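Long-range contacts in polyphosphate kinase (Porphyromonas gingivalis, PDB 2O8R), which probably catalyses the reversible, magnesium-dependent transfer of the terminal phosphate of ATP onto a long-chain polyphosphate: residues L360-A365 with I387-A392; V370-L375 with K399-V404; A381-I386 with L416-R421; V487-R492 with A504-L509; L510-N515 with R626-C631. The protein carries 3 engineered substitutions. All blocks are in the same frame, centred on the assembly; numbering follows the deposited sequence.

Interaction 1 of 5, residues L360-A365 with I387-A392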
# COMPACT_ATOMS: atom_id res chain seq x y z
N LEU A 360 -3.69 18.38 -18.19
CA LEU A 360 -4.71 19.40 -18.29
C LEU A 360 -4.99 19.98 -16.92
O LEU A 360 -4.97 21.20 -16.73
CB LEU A 360 -5.99 18.83 -18.88
CG LEU A 360 -6.93 19.94 -19.33
CD1 LEU A 360 -6.31 20.65 -20.52
CD2 LEU A 360 -8.28 19.40 -19.70
N LEU A 361 -5.22 19.10 -15.95
CA LEU A 361 -5.42 19.53 -14.58
C LEU A 361 -4.27 20.41 -14.09
O LEU A 361 -4.50 21.41 -13.41
CB LEU A 361 -5.62 18.34 -13.65
CG LEU A 361 -7.02 17.73 -13.73
CD1 LEU A 361 -7.09 16.47 -12.90
CD2 LEU A 361 -8.08 18.74 -13.30
N MSE A 362 -3.04 20.05 -14.46
CA MSE A 362 -1.87 20.82 -14.05
C MSE A 362 -1.80 22.18 -14.74
O MSE A 362 -1.43 23.17 -14.11
CB MSE A 362 -0.59 20.05 -14.30
CG MSE A 362 -0.35 18.93 -13.32
SE MSE A 362 1.31 17.98 -13.73
CE MSE A 362 0.74 16.76 -15.11
N GLU A 363 -2.15 22.23 -16.02
CA GLU A 363 -2.25 23.51 -16.72
C GLU A 363 -3.21 24.39 -15.95
O GLU A 363 -2.83 25.48 -15.53
CB GLU A 363 -2.72 23.35 -18.18
CG GLU A 363 -1.55 23.07 -19.11
CD GLU A 363 -1.88 23.16 -20.58
OE1 GLU A 363 -2.99 23.62 -20.95
OE2 GLU A 363 -1.01 22.76 -21.38
N ALA A 364 -4.42 23.87 -15.74
CA ALA A 364 -5.48 24.58 -15.03
C ALA A 364 -5.07 25.04 -13.64
O ALA A 364 -5.56 26.06 -13.15
CB ALA A 364 -6.72 23.70 -14.92
N ALA A 365 -4.16 24.30 -13.01
CA ALA A 365 -3.73 24.61 -11.66
C ALA A 365 -3.08 25.99 -11.59
O ALA A 365 -3.46 26.82 -10.76
CB ALA A 365 -2.78 23.55 -11.14
N ILE A 387 -4.92 13.75 -7.68
CA ILE A 387 -5.04 14.37 -6.35
C ILE A 387 -4.00 15.49 -6.20
O ILE A 387 -4.31 16.60 -5.74
CB ILE A 387 -4.87 13.38 -5.18
CG1 ILE A 387 -5.88 12.21 -5.23
CG2 ILE A 387 -4.97 14.12 -3.85
CD1 ILE A 387 -7.32 12.62 -5.35
N SER A 388 -2.78 15.21 -6.62
CA SER A 388 -1.70 16.17 -6.50
C SER A 388 -1.96 17.43 -7.32
O SER A 388 -1.82 18.55 -6.80
CB SER A 388 -0.39 15.53 -6.90
OG SER A 388 0.15 14.80 -5.81
N ALA A 389 -2.36 17.25 -8.57
CA ALA A 389 -2.70 18.39 -9.42
C ALA A 389 -3.83 19.19 -8.79
O ALA A 389 -3.80 20.41 -8.79
CB ALA A 389 -3.06 17.95 -10.83
N LEU A 390 -4.81 18.48 -8.24
CA LEU A 390 -5.95 19.13 -7.59
C LEU A 390 -5.54 19.89 -6.33
O LEU A 390 -6.01 20.99 -6.09
CB LEU A 390 -7.04 18.11 -7.25
CG LEU A 390 -7.79 17.49 -8.43
CD1 LEU A 390 -8.59 16.34 -7.90
CD2 LEU A 390 -8.69 18.48 -9.16
N GLU A 391 -4.66 19.29 -5.53
CA GLU A 391 -4.15 19.94 -4.33
C GLU A 391 -3.46 21.26 -4.68
O GLU A 391 -3.76 22.30 -4.08
CB GLU A 391 -3.20 19.02 -3.56
CG GLU A 391 -3.91 17.99 -2.69
CD GLU A 391 -3.02 17.36 -1.62
OE1 GLU A 391 -1.94 17.92 -1.33
OE2 GLU A 391 -3.41 16.31 -1.07
N ALA A 392 -2.56 21.22 -5.67
CA ALA A 392 -1.92 22.42 -6.21
C ALA A 392 -2.94 23.51 -6.55
O ALA A 392 -2.74 24.69 -6.22
CB ALA A 392 -1.09 22.07 -7.46

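Interaction 2 of 5, residues V370-L375 with K399-V404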
# COMPACT_ATOMS: atom_id res chain seq x y z
N VAL A 370 -8.65 30.26 -14.60
CA VAL A 370 -9.51 29.22 -14.05
C VAL A 370 -10.08 29.62 -12.69
O VAL A 370 -9.34 29.97 -11.77
CB VAL A 370 -8.77 27.86 -13.89
CG1 VAL A 370 -9.73 26.74 -13.48
CG2 VAL A 370 -8.05 27.48 -15.17
N SER A 371 -11.40 29.56 -12.57
CA SER A 371 -12.06 29.81 -11.30
C SER A 371 -12.21 28.51 -10.53
O SER A 371 -11.84 28.45 -9.35
CB SER A 371 -13.43 30.46 -11.52
OG SER A 371 -14.31 29.60 -12.22
N GLU A 372 -12.74 27.48 -11.17
CA GLU A 372 -12.92 26.22 -10.47
C GLU A 372 -12.73 24.92 -11.25
O GLU A 372 -12.84 24.89 -12.47
CB GLU A 372 -14.23 26.21 -9.68
CG GLU A 372 -15.50 26.25 -10.45
CD GLU A 372 -16.71 25.95 -9.58
OE1 GLU A 372 -17.84 26.36 -9.94
OE2 GLU A 372 -16.55 25.29 -8.52
N ILE A 373 -12.41 23.86 -10.51
CA ILE A 373 -12.27 22.51 -11.03
C ILE A 373 -13.18 21.59 -10.22
O ILE A 373 -13.20 21.65 -8.99
CB ILE A 373 -10.85 22.01 -10.90
CG1 ILE A 373 -9.87 23.00 -11.54
CG2 ILE A 373 -10.71 20.64 -11.52
CD1 ILE A 373 -8.41 22.67 -11.28
N ARG A 374 -13.94 20.76 -10.92
CA ARG A 374 -14.89 19.86 -10.28
C ARG A 374 -14.81 18.52 -10.97
O ARG A 374 -14.84 18.45 -12.21
CB ARG A 374 -16.30 20.41 -10.39
CG ARG A 374 -16.41 21.84 -9.91
CD ARG A 374 -17.68 22.52 -10.38
NE ARG A 374 -18.88 22.05 -9.69
CZ ARG A 374 -19.15 22.25 -8.40
NH1 ARG A 374 -18.29 22.90 -7.63
NH2 ARG A 374 -20.28 21.80 -7.89
N LEU A 375 -14.68 17.45 -10.19
CA LEU A 375 -14.66 16.11 -10.78
C LEU A 375 -15.28 14.99 -9.92
O LEU A 375 -15.47 15.11 -8.70
CB LEU A 375 -13.26 15.72 -11.25
CG LEU A 375 -12.38 14.84 -10.36
CD1 LEU A 375 -11.23 14.27 -11.18
CD2 LEU A 375 -11.87 15.64 -9.20
N LYS A 399 -11.44 27.15 -6.59
CA LYS A 399 -12.47 26.28 -6.04
C LYS A 399 -12.36 24.83 -6.52
O LYS A 399 -12.49 24.57 -7.71
CB LYS A 399 -13.85 26.84 -6.38
CG LYS A 399 -14.20 28.13 -5.66
CD LYS A 399 -15.70 28.37 -5.73
CE LYS A 399 -16.08 29.63 -4.98
NZ LYS A 399 -17.56 29.83 -5.02
N VAL A 400 -12.11 23.89 -5.61
CA VAL A 400 -11.93 22.49 -6.00
C VAL A 400 -12.90 21.54 -5.30
O VAL A 400 -12.84 21.37 -4.08
CB VAL A 400 -10.47 22.01 -5.78
CG1 VAL A 400 -10.32 20.55 -6.21
CG2 VAL A 400 -9.49 22.88 -6.54
N SER A 401 -13.80 20.92 -6.06
CA SER A 401 -14.76 19.96 -5.49
C SER A 401 -14.54 18.55 -6.04
O SER A 401 -14.32 18.38 -7.24
CB SER A 401 -16.19 20.37 -5.79
OG SER A 401 -16.24 21.74 -6.16
N VAL A 402 -14.62 17.55 -5.17
CA VAL A 402 -14.56 16.15 -5.60
C VAL A 402 -15.78 15.38 -5.10
O VAL A 402 -15.99 15.25 -3.89
CB VAL A 402 -13.30 15.43 -5.09
CG1 VAL A 402 -13.27 13.99 -5.56
CG2 VAL A 402 -12.05 16.15 -5.54
N PHE A 403 -16.58 14.88 -6.05
CA PHE A 403 -17.79 14.12 -5.74
C PHE A 403 -17.48 12.67 -5.81
O PHE A 403 -17.15 12.16 -6.89
CB PHE A 403 -18.92 14.46 -6.71
CG PHE A 403 -19.44 15.85 -6.54
CD1 PHE A 403 -20.56 16.08 -5.76
CD2 PHE A 403 -18.79 16.92 -7.12
CE1 PHE A 403 -21.02 17.38 -5.57
CE2 PHE A 403 -19.25 18.21 -6.93
CZ PHE A 403 -20.36 18.44 -6.16
N VAL A 404 -17.59 12.00 -4.67
CA VAL A 404 -17.16 10.61 -4.51
C VAL A 404 -18.35 9.69 -4.28
O VAL A 404 -19.11 9.86 -3.31
CB VAL A 404 -16.18 10.45 -3.32
CG1 VAL A 404 -15.57 9.06 -3.31
CG2 VAL A 404 -15.08 11.51 -3.35
O HOH W 1 -15.17 23.60 -7.39

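Interaction 3 of 5, residues A381-I386 with L416-R421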
# COMPACT_ATOMS: atom_id res chain seq x y z
N ALA A 381 -8.84 7.17 -1.64
CA ALA A 381 -8.14 6.29 -0.71
C ALA A 381 -6.63 6.27 -0.97
O ALA A 381 -5.83 6.26 -0.04
CB ALA A 381 -8.69 4.89 -0.79
N GLU A 382 -6.26 6.26 -2.25
CA GLU A 382 -4.87 6.25 -2.66
C GLU A 382 -4.48 7.64 -3.07
O GLU A 382 -5.31 8.43 -3.52
CB GLU A 382 -4.66 5.31 -3.85
CG GLU A 382 -4.84 3.84 -3.56
CD GLU A 382 -3.54 3.19 -3.12
OE1 GLU A 382 -2.63 3.04 -3.96
OE2 GLU A 382 -3.44 2.82 -1.93
N ASN A 383 -3.20 7.94 -2.91
CA ASN A 383 -2.57 9.10 -3.49
C ASN A 383 -2.52 8.95 -4.99
O ASN A 383 -2.34 7.85 -5.48
CB ASN A 383 -1.14 9.20 -2.96
CG ASN A 383 -1.00 10.24 -1.90
OD1 ASN A 383 -1.22 11.42 -2.16
ND2 ASN A 383 -0.63 9.81 -0.70
N SER A 384 -2.67 10.06 -5.72
CA SER A 384 -2.49 10.06 -7.18
C SER A 384 -2.09 11.43 -7.73
O SER A 384 -2.39 12.47 -7.13
CB SER A 384 -3.75 9.56 -7.88
OG SER A 384 -4.91 10.28 -7.46
N SER A 385 -1.43 11.41 -8.88
CA SER A 385 -1.15 12.58 -9.73
C SER A 385 -2.31 13.55 -9.82
O SER A 385 -2.16 14.76 -9.65
CB SER A 385 -0.86 12.09 -11.13
OG SER A 385 0.26 11.23 -11.11
N ILE A 386 -3.48 13.00 -10.10
CA ILE A 386 -4.70 13.77 -10.13
C ILE A 386 -4.95 14.49 -8.80
O ILE A 386 -5.10 15.72 -8.80
CB ILE A 386 -5.87 12.92 -10.62
CG1 ILE A 386 -5.74 12.75 -12.14
CG2 ILE A 386 -7.21 13.57 -10.29
CD1 ILE A 386 -6.78 11.88 -12.76
N LEU A 416 -8.58 8.60 5.72
CA LEU A 416 -8.91 9.65 6.67
C LEU A 416 -7.84 10.75 6.65
O LEU A 416 -8.15 11.94 6.56
CB LEU A 416 -9.06 9.05 8.06
CG LEU A 416 -10.16 9.56 9.00
CD1 LEU A 416 -11.50 9.69 8.28
CD2 LEU A 416 -10.27 8.63 10.22
N ARG A 417 -6.57 10.33 6.71
CA ARG A 417 -5.45 11.26 6.67
C ARG A 417 -5.36 11.96 5.30
O ARG A 417 -5.08 13.16 5.23
CB ARG A 417 -4.14 10.55 7.01
CG ARG A 417 -2.91 11.46 7.06
CD ARG A 417 -1.66 10.72 7.47
NE ARG A 417 -1.69 10.31 8.88
CZ ARG A 417 -1.18 11.02 9.88
NH1 ARG A 417 -0.57 12.18 9.65
NH2 ARG A 417 -1.26 10.56 11.13
N LEU A 418 -5.62 11.20 4.24
CA LEU A 418 -5.53 11.73 2.87
C LEU A 418 -6.64 12.76 2.58
O LEU A 418 -6.38 13.79 1.94
CB LEU A 418 -5.54 10.59 1.85
CG LEU A 418 -5.89 10.89 0.38
CD1 LEU A 418 -4.87 11.78 -0.29
CD2 LEU A 418 -6.01 9.61 -0.37
N SER A 419 -7.85 12.50 3.07
CA SER A 419 -8.96 13.42 2.90
C SER A 419 -8.74 14.71 3.68
O SER A 419 -9.10 15.80 3.22
CB SER A 419 -10.27 12.78 3.34
OG SER A 419 -10.51 11.59 2.60
N GLU A 420 -8.16 14.58 4.87
CA GLU A 420 -7.92 15.73 5.70
C GLU A 420 -6.81 16.56 5.07
O GLU A 420 -6.85 17.79 5.10
CB GLU A 420 -7.64 15.34 7.16
CG GLU A 420 -6.21 14.90 7.48
CD GLU A 420 -6.04 14.36 8.90
OE1 GLU A 420 -4.99 14.63 9.52
OE2 GLU A 420 -6.96 13.67 9.40
N ARG A 421 -5.84 15.89 4.44
CA ARG A 421 -4.77 16.60 3.78
C ARG A 421 -5.33 17.41 2.63
O ARG A 421 -4.91 18.55 2.40
CB ARG A 421 -3.70 15.63 3.28
CG ARG A 421 -2.56 16.33 2.56
CD ARG A 421 -1.46 15.37 2.18
NE ARG A 421 -1.62 14.88 0.82
CZ ARG A 421 -1.77 13.61 0.49
NH1 ARG A 421 -1.91 13.28 -0.79
NH2 ARG A 421 -1.77 12.66 1.41

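Interaction 4 of 5, residues V487-R492 with A504-L509. With SO4 (sulfate ion), chain E.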
# COMPACT_ATOMS: atom_id res chain seq x y z
N VAL A 487 -20.60 22.08 -21.68
CA VAL A 487 -19.86 22.63 -20.54
C VAL A 487 -20.85 23.19 -19.55
O VAL A 487 -20.61 23.18 -18.34
CB VAL A 487 -18.81 23.68 -20.96
CG1 VAL A 487 -18.51 24.67 -19.82
CG2 VAL A 487 -17.52 23.01 -21.45
N HIS A 488 -22.00 23.61 -20.06
CA HIS A 488 -23.03 24.19 -19.23
C HIS A 488 -23.80 23.08 -18.52
O HIS A 488 -24.20 23.21 -17.36
CB HIS A 488 -23.98 25.06 -20.06
CG HIS A 488 -25.03 25.73 -19.24
ND1 HIS A 488 -26.25 25.15 -18.97
CD2 HIS A 488 -25.02 26.92 -18.59
CE1 HIS A 488 -26.96 25.96 -18.20
NE2 HIS A 488 -26.23 27.03 -17.95
N ASP A 489 -24.00 21.99 -19.25
CA ASP A 489 -24.75 20.85 -18.74
C ASP A 489 -24.01 20.19 -17.60
O ASP A 489 -24.61 19.87 -16.57
CB ASP A 489 -24.98 19.85 -19.86
CG ASP A 489 -26.17 20.22 -20.73
OD1 ASP A 489 -26.91 21.14 -20.34
OD2 ASP A 489 -26.37 19.58 -21.79
N VAL A 490 -22.70 20.02 -17.79
CA VAL A 490 -21.82 19.49 -16.76
C VAL A 490 -21.79 20.46 -15.58
O VAL A 490 -21.89 20.05 -14.41
CB VAL A 490 -20.40 19.24 -17.32
CG1 VAL A 490 -19.43 18.90 -16.20
CG2 VAL A 490 -20.42 18.12 -18.34
N TYR A 491 -21.67 21.75 -15.90
CA TYR A 491 -21.76 22.81 -14.91
C TYR A 491 -22.99 22.64 -14.03
O TYR A 491 -22.90 22.61 -12.80
CB TYR A 491 -21.82 24.17 -15.59
CG TYR A 491 -22.26 25.27 -14.66
CD1 TYR A 491 -21.37 25.86 -13.78
CD2 TYR A 491 -23.58 25.73 -14.66
CE1 TYR A 491 -21.76 26.85 -12.91
CE2 TYR A 491 -23.98 26.73 -13.80
CZ TYR A 491 -23.06 27.28 -12.93
OH TYR A 491 -23.44 28.28 -12.06
N ARG A 492 -24.13 22.53 -14.69
CA ARG A 492 -25.41 22.37 -14.03
C ARG A 492 -25.49 21.07 -13.25
O ARG A 492 -26.02 21.05 -12.15
CB ARG A 492 -26.54 22.43 -15.06
CG ARG A 492 -27.91 22.29 -14.46
CD ARG A 492 -29.00 22.30 -15.51
NE ARG A 492 -29.56 23.64 -15.70
CZ ARG A 492 -29.59 24.27 -16.87
NH1 ARG A 492 -29.10 23.69 -17.96
NH2 ARG A 492 -30.11 25.48 -16.94
N ALA A 504 -33.89 21.26 -13.71
CA ALA A 504 -33.48 19.90 -14.09
C ALA A 504 -33.53 19.67 -15.61
O ALA A 504 -34.30 18.85 -16.10
CB ALA A 504 -34.32 18.87 -13.36
N ARG A 505 -32.68 20.40 -16.35
CA ARG A 505 -32.79 20.50 -17.80
C ARG A 505 -31.42 20.58 -18.44
O ARG A 505 -30.62 21.46 -18.11
CB ARG A 505 -33.56 21.78 -18.19
CG ARG A 505 -35.05 21.77 -17.90
CD ARG A 505 -35.75 22.93 -18.58
NE ARG A 505 -35.43 24.22 -17.97
CZ ARG A 505 -36.22 24.85 -17.11
NH1 ARG A 505 -37.38 24.31 -16.74
NH2 ARG A 505 -35.85 26.02 -16.60
N PHE A 506 -31.15 19.69 -19.39
CA PHE A 506 -29.86 19.68 -20.07
C PHE A 506 -30.00 19.82 -21.59
O PHE A 506 -30.97 19.33 -22.17
CB PHE A 506 -29.07 18.41 -19.67
CG PHE A 506 -28.98 18.21 -18.18
CD1 PHE A 506 -27.92 18.76 -17.46
CD2 PHE A 506 -29.95 17.50 -17.49
CE1 PHE A 506 -27.84 18.59 -16.09
CE2 PHE A 506 -29.88 17.33 -16.11
CZ PHE A 506 -28.83 17.87 -15.41
N SER A 507 -29.05 20.50 -22.22
CA SER A 507 -29.09 20.77 -23.67
C SER A 507 -28.76 19.56 -24.53
O SER A 507 -29.44 19.27 -25.50
CB SER A 507 -28.14 21.91 -24.07
OG SER A 507 -28.33 23.05 -23.27
N ARG A 508 -27.67 18.87 -24.18
CA ARG A 508 -27.18 17.77 -25.00
C ARG A 508 -26.88 16.57 -24.14
O ARG A 508 -26.95 15.43 -24.60
CB ARG A 508 -25.91 18.17 -25.73
CG ARG A 508 -25.98 19.49 -26.48
CD ARG A 508 -26.66 19.33 -27.81
NE ARG A 508 -26.24 20.35 -28.75
CZ ARG A 508 -26.39 20.25 -30.07
NH1 ARG A 508 -26.93 19.16 -30.59
NH2 ARG A 508 -25.98 21.23 -30.86
N LEU A 509 -26.56 16.82 -22.87
CA LEU A 509 -26.16 15.78 -21.94
C LEU A 509 -27.32 14.88 -21.53
O LEU A 509 -28.45 15.33 -21.45
CB LEU A 509 -25.56 16.43 -20.70
CG LEU A 509 -24.75 15.56 -19.74
CD1 LEU A 509 -23.60 14.94 -20.51
CD2 LEU A 509 -24.28 16.38 -18.53
S SO4 E . -32.87 25.95 -19.74
O1 SO4 E . -31.87 27.02 -19.81
O2 SO4 E . -32.23 24.63 -19.70
O3 SO4 E . -33.68 26.14 -18.54
O4 SO4 E . -33.72 26.02 -20.93

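Interaction 5 of 5, residues L510-N515 with R626-C631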
# COMPACT_ATOMS: atom_id res chain seq x y z
N LEU A 510 -27.03 13.61 -21.27
CA LEU A 510 -28.04 12.70 -20.74
C LEU A 510 -27.68 12.24 -19.35
O LEU A 510 -26.67 11.57 -19.16
CB LEU A 510 -28.15 11.47 -21.62
CG LEU A 510 -28.49 11.70 -23.08
CD1 LEU A 510 -28.77 10.35 -23.70
CD2 LEU A 510 -29.71 12.60 -23.17
N VAL A 511 -28.52 12.59 -18.38
CA VAL A 511 -28.32 12.17 -16.99
C VAL A 511 -29.41 11.21 -16.51
O VAL A 511 -30.59 11.39 -16.81
CB VAL A 511 -28.22 13.38 -16.05
CG1 VAL A 511 -27.77 12.94 -14.67
CG2 VAL A 511 -27.25 14.42 -16.62
N ALA A 512 -29.01 10.18 -15.79
CA ALA A 512 -29.93 9.16 -15.31
C ALA A 512 -30.83 9.75 -14.23
O ALA A 512 -30.40 10.62 -13.47
CB ALA A 512 -29.15 7.96 -14.77
N ARG A 513 -32.07 9.28 -14.18
CA ARG A 513 -33.08 9.82 -13.25
C ARG A 513 -33.49 11.24 -13.65
O ARG A 513 -34.13 11.96 -12.89
CB ARG A 513 -32.60 9.77 -11.79
CG ARG A 513 -32.05 8.43 -11.34
CD ARG A 513 -31.47 8.49 -9.93
NE ARG A 513 -32.51 8.31 -8.91
CZ ARG A 513 -33.08 9.30 -8.22
NH1 ARG A 513 -32.71 10.56 -8.42
NH2 ARG A 513 -34.02 9.02 -7.32
N TYR A 514 -33.12 11.63 -14.87
CA TYR A 514 -33.54 12.90 -15.44
C TYR A 514 -34.05 12.70 -16.86
O TYR A 514 -35.21 12.36 -17.05
CB TYR A 514 -32.40 13.91 -15.39
CG TYR A 514 -32.12 14.41 -14.00
CD1 TYR A 514 -32.91 15.39 -13.41
CD2 TYR A 514 -31.06 13.88 -13.26
CE1 TYR A 514 -32.66 15.84 -12.11
CE2 TYR A 514 -30.79 14.33 -11.97
CZ TYR A 514 -31.59 15.31 -11.40
OH TYR A 514 -31.32 15.77 -10.14
N ASN A 515 -33.19 12.88 -17.86
CA ASN A 515 -33.63 12.76 -19.25
C ASN A 515 -33.22 11.49 -19.96
O ASN A 515 -33.63 11.27 -21.10
CB ASN A 515 -33.14 13.97 -20.05
CG ASN A 515 -31.65 14.17 -19.94
OD1 ASN A 515 -30.96 13.41 -19.27
ND2 ASN A 515 -31.15 15.20 -20.60
N ARG A 626 -28.54 4.76 -9.84
CA ARG A 626 -27.36 5.62 -9.91
C ARG A 626 -27.60 6.94 -10.65
O ARG A 626 -28.52 7.06 -11.46
CB ARG A 626 -26.22 4.86 -10.60
CG ARG A 626 -25.52 3.85 -9.72
CD ARG A 626 -25.70 2.44 -10.21
NE ARG A 626 -24.82 2.16 -11.33
CZ ARG A 626 -23.57 1.70 -11.22
NH1 ARG A 626 -22.85 1.48 -12.31
NH2 ARG A 626 -23.05 1.46 -10.03
N ILE A 627 -26.74 7.92 -10.39
CA ILE A 627 -26.63 9.01 -11.35
C ILE A 627 -25.49 8.73 -12.34
O ILE A 627 -24.33 8.56 -11.97
CB ILE A 627 -26.58 10.41 -10.68
CG1 ILE A 627 -28.02 10.91 -10.47
CG2 ILE A 627 -25.79 11.41 -11.53
CD1 ILE A 627 -28.13 12.30 -9.88
N GLU A 628 -25.88 8.64 -13.61
CA GLU A 628 -24.97 8.28 -14.70
C GLU A 628 -24.96 9.40 -15.73
O GLU A 628 -25.78 10.31 -15.69
CB GLU A 628 -25.47 7.02 -15.41
CG GLU A 628 -25.75 5.84 -14.50
CD GLU A 628 -24.53 4.97 -14.25
OE1 GLU A 628 -23.46 5.23 -14.82
OE2 GLU A 628 -24.65 4.00 -13.47
N THR A 629 -24.03 9.31 -16.68
CA THR A 629 -24.04 10.23 -17.81
C THR A 629 -23.94 9.53 -19.16
O THR A 629 -23.36 8.45 -19.28
CB THR A 629 -22.90 11.26 -17.75
OG1 THR A 629 -21.64 10.59 -17.57
CG2 THR A 629 -23.14 12.24 -16.63
N ALA A 630 -24.53 10.17 -20.16
CA ALA A 630 -24.24 9.83 -21.54
C ALA A 630 -24.11 11.13 -22.32
O ALA A 630 -24.82 12.11 -22.06
CB ALA A 630 -25.33 8.95 -22.13
N CYS A 631 -23.19 11.14 -23.27
CA CYS A 631 -22.88 12.34 -24.01
C CYS A 631 -22.83 12.10 -25.52
O CYS A 631 -22.22 11.13 -25.97
CB CYS A 631 -21.55 12.87 -23.55
SG CYS A 631 -21.29 14.56 -23.99

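Interaction 1 of 5, residues L360-A365 with I387-A392
Leu-361 and Met-362 (a selenomethionine) form a notch that takes the methyl group of Ala-389. Leu-361 CB lies 3.8 Å from Ala-389 CB. Met-362 CG lies at the same 3.8 Å from Ala-389 CB, approaching from a direction roughly at right angles to that of the leucine. Both residues carry CG beside the backbone N; in Leu-361 (chi1 -77°) the branched end leads past the alanine. There it meets Leu-390 at a slant, with CD2 of Leu-361 4.2 Å from CD2 of Leu-390. One turn further on, Ala-365 points at the other helix. Its CB is 4.3 Å from Ala-392 CB and 4.1 Å from Ala-389 O. The two segments run nearly parallel, 10° apart, with axes 8.6 Å apart at closest approach. The small side chains of Ala-365, Ala-389 and Ala-392 are consistent with this close spacing. Helices 355-365 and 385-395 are neighbours on one face of the mixed sheet in a phospholipase D-like C-terminal domain, just before and just after strand 370-377. Leu-361 and Leu-390 both rest on Ile-373 of that strand, and Leu-390 also reaches Leu-375. Met-362 leads elsewhere: its chain bends at its third torsion, and the side chain packs on Ser-396 of the second subunit. Ala-392 likewise touches Ile-366 of the second subunit.

Interaction 2 of 5, residues V370-L375 with K399-V404
Arg-374 reaches across to Ser-401 and Phe-403 on the adjoining strand. Its CB leaves the sheet on the face shared with Glu-372, Lys-399 and Ser-401. CG passes 3.8 Å from Ser-401 OG. A bend at chi3 (73°) then turns the guanidinium toward strand 399-404, above Ser-401 and beside Phe-403. NH1 forms a salt bridge with Glu-372 OE2 at 3.1 Å, meeting it from above the carboxylate plane. Ser-401 OG is also close to NH1, but at a poor hydrogen-bonding angle; a water joins that hydroxyl to Glu-372 OE2. At the edge of the Phe-403 ring, Arg-374 NH2 lies 3.8 Å from Phe-403 CZ. The guanidinium and ring planes are 68° apart. Beneath this side chain, five backbone hydrogen bonds hold the strands in parallel register. The pair belongs to a beta-alpha-beta unit. Its helix 385-395 packs against Ile-373, Leu-375 and Val-400 on the other face, while strands 442-447 and 428-431 flank the pair.

Interaction 3 of 5, residues A381-I386 with L416-R421
Leu-418 packs closely on the chain at Ala-381 and Glu-382. Its CD2 is 3.4 Å from Ala-381 O and also 3.4 Å from Glu-382 O, while CD1 turns to Asn-383 OD1 at 4.1 Å. This half is a methyl group set against backbone carbonyls. On the other side the packing is loose: the CB atoms of Ala-381 and Glu-382 point away from helix 416-425, and both residues are exposed. The polar half joins Asn-383 and Arg-421. Arg-421 starts with CG anti to its N (chi1 179°) and bends at its third torsion. NH1 then donates to Asn-383 OD1, which lies at the guanidinium edge; the modelled distance is doubtfully short. The amide and guanidinium planes are nearly parallel, 16° apart. Asn-383 O accepts from Asn-383 ND2 of the second subunit. From helix 416-425, Arg-421 NE forms a salt bridge with Glu-391 of helix 385-395; if the short contact is real, Arg-421 also ties in the loop before that helix. The charge of Glu-391 probably helps hold the guanidinium in place at the subunit interface.

Interaction 4 of 5, residues V487-R492 with A504-L509
Asp-489, on helix 484-497, receives three consecutive backbone N-H groups from Ser-507, Arg-508 and Leu-509. The contact pins the loop that leads from that helix to strand 510-511 in the phospholipase D-like C-terminal part of the chain. Ser-507 N lies 2.9 Å from Asp-489 OD1 and uses its syn lone pair. OD2 accepts two bonds: Arg-508 N is 2.8 Å from Asp-489 OD2, nearly in line with the C-O bond, and Leu-509 N is 3.0 Å from the same oxygen, on its anti side but 28° out of the carboxylate plane. This buried carboxylate is thus gripped at both oxygens. With chi1 at -82°, Asp-489 CG stays beside its own N and faces the loop. Around this shell, the Phe-506 ring stands 79° from the carboxylate plane, with Asp-489 O at its edge. Leu-509 CD2 rests 4.2 Å from Val-490 CG2. Further out, Arg-492 CD lies 3.9 Å from Phe-506 CE1, and a salt bridge from Arg-492 NE to Glu-502 holds the end of this arginine. Arg-505 turns to a bound sulfate, probably from the crystallisation liquor. Sulfate O3 accepts from two of its nitrogens, Arg-505 NE at 2.7 Å and Arg-505 NH2 at 2.9 Å.

Interaction 5 of 5, residues L510-N515 with R626-C631
Leu-510 and Ala-630 form an antiparallel hydrogen-bonded pair, with Leu-510 N 2.8 Å from Ala-630 O, and Val-511 and Thr-629 follow as a non-hydrogen-bonded pair. A further bond runs from Ala-512 N to Glu-628 O at 3.2 Å; here the donor sits 41° out of the carbonyl plane, as the strand gives way to a turn. On one face Leu-510 CB meets Ala-630 CB at 3.8 Å. On the other face Val-511 CG1 touches Ile-627 CG2 at 4.0 Å. The far end of Ile-627 leads to Tyr-514: CD1 lies in the plane of the ring, at its edge, 3.9 Å from Tyr-514 CE2. Strand 510-511 is an outermost strand of the large mixed sheet in the second phospholipase D-like C-terminal domain, and 629-632 is its neighbour. The turn after strand 510-511 is held by Asn-515, whose OD1 accepts from Val-511 N at 2.7 Å. Ala-512 CB lies against Arg-626 O at 3.5 Å. The segment 626-631 also borders the predicted active site. Glu-628 OE2 forms a salt bridge with Arg-626 NE, while OE1 is hydrogen-bonded to Ser-615 and to ND1 of His-439, the predicted phosphohistidine, which it probably helps to orient.

How the interactions relate
From the N terminus, interaction 1 closes the loop from helix 355-365 through strand 370-377 to helix 385-395. Interaction 2 crosses it, because strand 370-377 lies inside that loop and its partner 399-404 lies beyond. Interaction 3 crosses both, bringing in helix 416-425. These three contacts touch one another and tie helices to sheet in the first phospholipase D-like domain; interactions 1 and 3 also meet the second subunit. Interaction 4 follows in series with a short closure, between helix 484-497 and the segment leading to strand 510-511. Interaction 5 starts at the next residue and closes over more than a hundred residues. It touches interaction 4 through Leu-509 and Asn-515.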